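Local coordinates for protein aspartate aminotransferase, mitochondrial (Trypanosoma brucei brucei, PDB 4W5K) that probably transfers the amino group of aspartate to 2-oxoglutarate, using pyridoxal 5'-phosphate as cofactor, and works as a homodimer, at residues 243-247 and 248-252; 285-288 and 289-293. The protein carries 1 engineered substitution. All blocks are in the same frame, centred on the assembly; numbering follows the deposited sequence.

Interaction 1: residues 243-247 and 248-252. Engineered in segment 243-247: Ala245 (natural residue Lys). With PLP (pyridoxal-5'-phosphate), chain C.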
ATOM      1  N   PHE A 243      -5.929  -8.772  -8.271  1.00 15.61           N
ATOM      2  CA  PHE A 243      -6.124 -10.126  -7.784  1.00 17.21           C
ATOM      3  C   PHE A 243      -7.125 -10.198  -6.651  1.00 16.59           C
ATOM      4  O   PHE A 243      -7.300 -11.258  -6.025  1.00 18.18           O
ATOM      5  CB  PHE A 243      -4.760 -10.720  -7.385  1.00 19.75           C
ATOM      6  CG  PHE A 243      -3.853 -10.882  -8.561  1.00 19.54           C
ATOM      7  CD1 PHE A 243      -4.182 -11.771  -9.576  1.00 21.27           C
ATOM      8  CD2 PHE A 243      -2.735 -10.083  -8.719  1.00 18.89           C
ATOM      9  CE1 PHE A 243      -3.370 -11.893 -10.706  1.00 27.80           C
ATOM     10  CE2 PHE A 243      -1.908 -10.218  -9.838  1.00 21.03           C
ATOM     11  CZ  PHE A 243      -2.225 -11.119 -10.829  1.00 22.45           C
ATOM     12  N   SER A 244      -7.835  -9.098  -6.423  1.00 16.44           N
ATOM     13  CA  SER A 244      -8.783  -9.034  -5.313  1.00 17.51           C
ATOM     14  C   SER A 244      -9.962  -9.965  -5.488  1.00 16.90           C
ATOM     15  O   SER A 244     -10.237 -10.796  -4.625  1.00 17.84           O
ATOM     16  CB  SER A 244      -9.280  -7.596  -5.122  1.00 14.88           C
ATOM     17  OG  SER A 244      -8.211  -6.755  -4.689  1.00 16.23           O
ATOM     18  N   ALA A 245     -10.671  -9.842  -6.611  1.00 16.11           N
ATOM     19  CA  ALA A 245     -11.833 -10.716  -6.781  1.00 17.30           C
ATOM     20  C   ALA A 245     -11.452 -12.140  -7.217  1.00 17.68           C
ATOM     21  O   ALA A 245     -12.040 -13.124  -6.725  1.00 19.20           O
ATOM     22  CB  ALA A 245     -12.803 -10.091  -7.776  1.00 17.66           C
ATOM     23  N   ASN A 246     -10.531 -12.278  -8.171  1.00 18.72           N
ATOM     24  CA  ASN A 246     -10.330 -13.608  -8.741  1.00 16.85           C
ATOM     25  C   ASN A 246      -9.551 -14.556  -7.830  1.00 22.49           C
ATOM     26  O   ASN A 246      -9.613 -15.777  -8.010  1.00 20.35           O
ATOM     27  CB  ASN A 246      -9.702 -13.549 -10.171  1.00 17.00           C
ATOM     28  CG  ASN A 246      -8.361 -12.870 -10.236  1.00 21.90           C
ATOM     29  OD1 ASN A 246      -7.779 -12.499  -9.230  1.00 17.10           O
ATOM     30  ND2 ASN A 246      -7.861 -12.704 -11.467  1.00 18.30           N
ATOM     31  N   PHE A 247      -8.870 -14.012  -6.818  1.00 20.16           N
ATOM     32  CA  PHE A 247      -8.310 -14.884  -5.762  1.00 18.63           C
ATOM     33  C   PHE A 247      -8.975 -14.681  -4.406  1.00 18.09           C
ATOM     34  O   PHE A 247      -8.599 -15.329  -3.412  1.00 19.34           O
ATOM     35  CB  PHE A 247      -6.804 -14.655  -5.630  1.00 17.67           C
ATOM     36  CG  PHE A 247      -5.977 -15.308  -6.712  1.00 16.80           C
ATOM     37  CD1 PHE A 247      -5.672 -14.611  -7.885  1.00 17.14           C
ATOM     38  CD2 PHE A 247      -5.475 -16.598  -6.530  1.00 20.41           C
ATOM     39  CE1 PHE A 247      -4.893 -15.194  -8.887  1.00 16.97           C
ATOM     40  CE2 PHE A 247      -4.696 -17.207  -7.518  1.00 20.09           C
ATOM     41  CZ  PHE A 247      -4.400 -16.491  -8.706  1.00 18.81           C
ATOM     42  N   GLY A 248      -9.970 -13.799  -4.348  1.00 17.72           N
ATOM     43  CA  GLY A 248     -10.627 -13.499  -3.086  1.00 19.50           C
ATOM     44  C   GLY A 248      -9.671 -12.822  -2.085  1.00 19.01           C
ATOM     45  O   GLY A 248      -9.832 -12.973  -0.874  1.00 22.02           O
ATOM     46  N   LEU A 249      -8.695 -12.093  -2.611  1.00 17.66           N
ATOM     47  CA  LEU A 249      -7.622 -11.509  -1.773  1.00 18.83           C
ATOM     48  C   LEU A 249      -7.823 -10.040  -1.456  1.00 22.02           C
ATOM     49  O   LEU A 249      -6.870  -9.381  -0.997  1.00 23.76           O
ATOM     50  CB  LEU A 249      -6.253 -11.674  -2.448  1.00 18.80           C
ATOM     51  CG  LEU A 249      -5.663 -13.084  -2.445  1.00 19.78           C
ATOM     52  CD1 LEU A 249      -4.461 -13.132  -3.377  1.00 19.60           C
ATOM     53  CD2 LEU A 249      -5.275 -13.525  -1.031  1.00 20.11           C
ATOM     54  N   TYR A 250      -9.043  -9.544  -1.662  1.00 18.61           N
ATOM     55  CA  TYR A 250      -9.420  -8.135  -1.487  1.00 18.78           C
ATOM     56  C   TYR A 250      -8.561  -7.320  -0.512  1.00 16.34           C
ATOM     57  O   TYR A 250      -7.783  -6.433  -0.926  1.00 18.73           O
ATOM     58  CB  TYR A 250     -10.888  -8.061  -1.032  1.00 19.31           C
ATOM     59  CG  TYR A 250     -11.874  -8.782  -1.942  1.00 18.83           C
ATOM     60  CD1 TYR A 250     -12.388  -8.149  -3.078  1.00 19.47           C
ATOM     61  CD2 TYR A 250     -12.331 -10.066  -1.642  1.00 18.59           C
ATOM     62  CE1 TYR A 250     -13.302  -8.799  -3.910  1.00 20.82           C
ATOM     63  CE2 TYR A 250     -13.264 -10.713  -2.472  1.00 19.89           C
ATOM     64  CZ  TYR A 250     -13.727 -10.073  -3.595  1.00 20.02           C
ATOM     65  OH  TYR A 250     -14.641 -10.696  -4.407  1.00 19.57           O
ATOM     66  N   GLY A 251      -8.679  -7.636   0.773  1.00 16.87           N
ATOM     67  CA  GLY A 251      -8.023  -6.829   1.794  1.00 18.30           C
ATOM     68  C   GLY A 251      -6.522  -7.011   1.900  1.00 18.70           C
ATOM     69  O   GLY A 251      -5.856  -6.272   2.634  1.00 17.92           O
ATOM     70  N   HIS A 252      -5.961  -7.969   1.179  1.00 17.06           N
ATOM     71  CA  HIS A 252      -4.508  -8.125   1.240  1.00 18.15           C
ATOM     72  C   HIS A 252      -3.753  -7.223   0.233  1.00 17.30           C
ATOM     73  O   HIS A 252      -2.516  -7.116   0.300  1.00 21.12           O
ATOM     74  CB  HIS A 252      -4.151  -9.600   1.070  1.00 20.70           C
ATOM     75  CG  HIS A 252      -4.462 -10.420   2.283  1.00 21.11           C
ATOM     76  ND1 HIS A 252      -3.901 -10.157   3.516  1.00 20.19           N
ATOM     77  CD2 HIS A 252      -5.282 -11.486   2.466  1.00 21.79           C
ATOM     78  CE1 HIS A 252      -4.341 -11.039   4.399  1.00 24.47           C
ATOM     79  NE2 HIS A 252      -5.183 -11.859   3.783  1.00 22.13           N
TER
HETATM   80  N1  PLP C 500     -11.204  -1.212 -10.989  0.88 19.62           N
HETATM   81  C2  PLP C 500     -12.463  -1.766 -11.003  0.88 20.42           C
HETATM   82  C2A PLP C 500     -13.250  -1.700 -12.271  0.88 15.88           C
HETATM   83  C3  PLP C 500     -12.985  -2.372  -9.860  0.88 18.73           C
HETATM   84  O3  PLP C 500     -14.242  -2.913  -9.845  0.88 22.99           O
HETATM   85  C4  PLP C 500     -12.224  -2.422  -8.700  0.88 23.74           C
HETATM   86  C4A PLP C 500     -12.716  -3.278  -7.566  0.88 32.47           C
HETATM   87  O4A PLP C 500     -13.629  -2.851  -6.853  0.88 36.77           O
HETATM   88  C5  PLP C 500     -10.947  -1.863  -8.684  0.88 25.13           C
HETATM   89  C6  PLP C 500     -10.436  -1.273  -9.841  0.88 24.08           C
HETATM   90  C5A PLP C 500     -10.105  -1.879  -7.417  0.88 25.39           C
HETATM   91  O4P PLP C 500      -9.561  -3.150  -7.196  0.88 19.87           O
HETATM   92  P   PLP C 500      -8.548  -3.424  -6.046  0.88 15.20           P
HETATM   93  O1P PLP C 500      -9.266  -3.845  -4.799  0.88 19.75           O
HETATM   94  O2P PLP C 500      -7.720  -2.189  -5.789  0.88 13.41           O
HETATM   95  O3P PLP C 500      -7.682  -4.549  -6.566  0.88 20.06           O
HETATM   96  O   HOH W   1      -6.070  -7.860  -3.390  1.00 18.81           O
HETATM   97  O   HOH W   2     -13.916 -13.180  -4.868  1.00 18.58           O
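Ser244 O meets N of Leu249 at 2.8 Å and N of Tyr250 at 3.4 Å, both weak hydrogen bonds bent to near 122°, as the chain coils back on itself. The turn belongs to the loop between strands 238-242 and 255-260 in the large sheet of this fold-type I aminotransferase, and it carries Ala245, engineered in place of the lysine that in this family forms the Schiff base with the cofactor. A further weak bond, Gly248 N to Ala245 O, spans the bend where Gly248 adopts a positive phi of 65°. The Tyr250 ring lies flat over the start of the turn: Ser244 O sits 3.5 Å above its plane and over its centre, while the ring's CD1 side reaches Ser244 CB. At the far end of that ring, OH touches CA and CB of Ala245 and is also hydrogen-bonded to Tyr38 N; a water links it to Ala245 O. Tyr62 of the second subunit meets the Tyr250 ring edge-to-face, so the dimer partner borders this turn. Leu249 folds its CD1 against Phe247 CB at 3.6 Å, approaching the phenyl ring obliquely, and helix 287-297 packs against both side chains. With OG anti to its carbonyl carbon (chi1 -67°), the Ser244 hydroxyl sits beside the phosphate. There OG lies within reach of O1P and O3P of the pyridoxal phosphate. Ser242 and Arg253 complete this side of the phosphate pocket. A water donates to Ser244 OG at 2.7 Å and reaches back to Leu249 O through a weak bond, while Ser244 OG stands 2.9 Å from O3P of the cofactor.

Interaction 2: residues 285-288 and 289-293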
ATOM      1  N   PRO A 285       5.800  -3.243  -1.549  1.00 17.01           N
ATOM      2  CA  PRO A 285       4.424  -3.738  -1.426  1.00 15.92           C
ATOM      3  C   PRO A 285       4.280  -4.908  -0.429  1.00 15.62           C
ATOM      4  O   PRO A 285       5.234  -5.603  -0.137  1.00 18.32           O
ATOM      5  CB  PRO A 285       4.090  -4.166  -2.877  1.00 15.92           C
ATOM      6  CG  PRO A 285       5.442  -4.734  -3.355  1.00 17.45           C
ATOM      7  CD  PRO A 285       6.489  -3.805  -2.728  1.00 20.80           C
ATOM      8  N   PRO A 286       3.042  -5.165   0.021  1.00 18.92           N
ATOM      9  CA  PRO A 286       2.769  -6.204   1.018  1.00 20.07           C
ATOM     10  C   PRO A 286       2.958  -7.605   0.453  1.00 18.57           C
ATOM     11  O   PRO A 286       2.509  -7.945  -0.664  1.00 20.22           O
ATOM     12  CB  PRO A 286       1.319  -5.938   1.421  1.00 19.56           C
ATOM     13  CG  PRO A 286       0.703  -5.174   0.250  1.00 17.32           C
ATOM     14  CD  PRO A 286       1.852  -4.368  -0.325  1.00 17.36           C
ATOM     15  N   LEU A 287       3.629  -8.419   1.254  1.00 17.36           N
ATOM     16  CA  LEU A 287       4.007  -9.781   0.894  1.00 17.63           C
ATOM     17  C   LEU A 287       2.880 -10.775   0.654  1.00 18.42           C
ATOM     18  O   LEU A 287       3.007 -11.630  -0.231  1.00 20.51           O
ATOM     19  CB  LEU A 287       4.865 -10.375   2.006  1.00 18.34           C
ATOM     20  CG  LEU A 287       6.232  -9.739   2.255  1.00 18.53           C
ATOM     21  CD1 LEU A 287       6.704 -10.173   3.614  1.00 18.19           C
ATOM     22  CD2 LEU A 287       7.230 -10.159   1.169  1.00 21.91           C
ATOM     23  N   TYR A 288       1.831 -10.722   1.479  1.00 20.33           N
ATOM     24  CA  TYR A 288       0.935 -11.887   1.645  1.00 23.06           C
ATOM     25  C   TYR A 288       0.264 -12.307   0.342  1.00 20.51           C
ATOM     26  O   TYR A 288       0.312 -13.481  -0.047  1.00 20.75           O
ATOM     27  CB  TYR A 288      -0.130 -11.590   2.701  1.00 22.31           C
ATOM     28  CG  TYR A 288      -1.017 -12.777   3.027  1.00 22.48           C
ATOM     29  CD1 TYR A 288      -2.204 -12.976   2.349  1.00 22.73           C
ATOM     30  CD2 TYR A 288      -0.665 -13.682   4.012  1.00 28.75           C
ATOM     31  CE1 TYR A 288      -3.024 -14.033   2.641  1.00 28.06           C
ATOM     32  CE2 TYR A 288      -1.477 -14.746   4.311  1.00 35.13           C
ATOM     33  CZ  TYR A 288      -2.654 -14.916   3.612  1.00 35.75           C
ATOM     34  OH  TYR A 288      -3.507 -15.968   3.878  1.00 42.03           O
ATOM     35  N   GLY A 289      -0.345 -11.331  -0.333  1.00 20.83           N
ATOM     36  CA  GLY A 289      -1.050 -11.615  -1.581  1.00 21.61           C
ATOM     37  C   GLY A 289      -0.103 -12.186  -2.627  1.00 23.91           C
ATOM     38  O   GLY A 289      -0.430 -13.157  -3.312  1.00 22.18           O
ATOM     39  N   ALA A 290       1.079 -11.589  -2.736  1.00 18.59           N
ATOM     40  CA  ALA A 290       2.070 -12.008  -3.721  1.00 20.62           C
ATOM     41  C   ALA A 290       2.560 -13.426  -3.471  1.00 23.16           C
ATOM     42  O   ALA A 290       2.749 -14.192  -4.412  1.00 23.66           O
ATOM     43  CB  ALA A 290       3.261 -11.012  -3.739  1.00 20.26           C
ATOM     44  N   TRP A 291       2.746 -13.790  -2.203  1.00 19.13           N
ATOM     45  CA  TRP A 291       3.098 -15.150  -1.846  1.00 19.19           C
ATOM     46  C   TRP A 291       2.061 -16.150  -2.342  1.00 21.00           C
ATOM     47  O   TRP A 291       2.383 -17.173  -2.948  1.00 23.39           O
ATOM     48  CB  TRP A 291       3.189 -15.297  -0.332  1.00 22.34           C
ATOM     49  CG  TRP A 291       4.448 -14.829   0.302  1.00 23.81           C
ATOM     50  CD1 TRP A 291       5.669 -14.640  -0.286  1.00 22.14           C
ATOM     51  CD2 TRP A 291       4.599 -14.511   1.687  1.00 23.22           C
ATOM     52  NE1 TRP A 291       6.588 -14.231   0.682  1.00 23.41           N
ATOM     53  CE2 TRP A 291       5.945 -14.146   1.892  1.00 23.64           C
ATOM     54  CE3 TRP A 291       3.719 -14.506   2.777  1.00 25.45           C
ATOM     55  CZ2 TRP A 291       6.434 -13.761   3.153  1.00 27.16           C
ATOM     56  CZ3 TRP A 291       4.207 -14.136   4.027  1.00 25.78           C
ATOM     57  CH2 TRP A 291       5.550 -13.769   4.200  1.00 25.86           C
ATOM     58  N   VAL A 292       0.808 -15.817  -2.071  1.00 20.93           N
ATOM     59  CA  VAL A 292      -0.323 -16.699  -2.376  1.00 20.54           C
ATOM     60  C   VAL A 292      -0.482 -16.892  -3.884  1.00 23.18           C
ATOM     61  O   VAL A 292      -0.611 -18.025  -4.359  1.00 23.92           O
ATOM     62  CB  VAL A 292      -1.630 -16.139  -1.797  1.00 21.09           C
ATOM     63  CG1 VAL A 292      -2.861 -16.872  -2.414  1.00 20.26           C
ATOM     64  CG2 VAL A 292      -1.630 -16.268  -0.287  1.00 24.31           C
ATOM     65  N   VAL A 293      -0.442 -15.784  -4.629  1.00 19.74           N
ATOM     66  CA  VAL A 293      -0.680 -15.861  -6.075  1.00 21.32           C
ATOM     67  C   VAL A 293       0.504 -16.578  -6.732  1.00 21.12           C
ATOM     68  O   VAL A 293       0.313 -17.455  -7.572  1.00 22.06           O
ATOM     69  CB  VAL A 293      -0.923 -14.474  -6.662  1.00 19.73           C
ATOM     70  CG1 VAL A 293      -0.906 -14.502  -8.194  1.00 19.59           C
ATOM     71  CG2 VAL A 293      -2.286 -13.946  -6.186  1.00 18.83           C
TER
HETATM   72  O   HOH W   3      -0.307  -8.543  -1.045  1.00 29.52           O
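Leu287 lies across one face of the Trp291 indole, one helical turn further on, and its atoms can be followed outward in order. Leu287 CB stands 3.9 Å from the centroid of the six-membered ring of Trp291 and 11° off the ring normal, a CH-pi contact over the face. Leu287 CG comes next, near Trp291 CZ2. Leu287 CD1 is 3.6 Å from Trp291 CZ2 and also meets CH2, while Leu287 CD2 stays 4.2 Å from both NE1 and CZ2 of Trp291. With its CG anti to its own carbonyl carbon (chi1 -80°), the Trp291 indole lies over Leu287. Beneath the side chains, Trp291 N donates to Leu287 O at 2.9 Å. The next bond of the series runs from Val292 N to Tyr288 O at 3.1 Å. Val292 CG2 packs over one face of the Tyr288 phenol ring, 3.9 Å from Tyr288 CE1, and the same methyl also touches Tyr288 O. Beyond this pair, the Tyr288 ring meets Tyr288 of the second subunit, with planes at about 30°. Leu287 likewise packs on His252 of the second subunit, so this face of the helix lies at the dimer interface. At the start, a water accepts from Gly289 N through a weak bond and donates to Pro286 O, spanning the junction between the proline pair and the first turn. Two prolines leading into an i to i+4 bonded turn, with side chains packed one turn apart, are characteristic of the first turn of an alpha-helix, here the start of helix 287-297 at the dimer interface.

How the interactions relate
Interaction 1 precedes interaction 2 along the chain, and their centres lie 11 Å apart on the same side of the chain's centre. They touch directly at several points: His252 NE2 is 3.3 Å from Tyr288 CE1, Leu249 CD1 is 3.6 Å from Val293 CG2, and Phe247 CD1 is 3.8 Å from that same methyl. Their distances from the cofactor differ. Interaction 1 reaches the phosphate through Ser244, whereas in interaction 2 the Pro286 side chain is about 11 Å (nearest atoms) from a bound pyridoxal phosphate and packs on Arg253 of the second subunit. Both also contact the second subunit, joining the cofactor loop to the dimer interface.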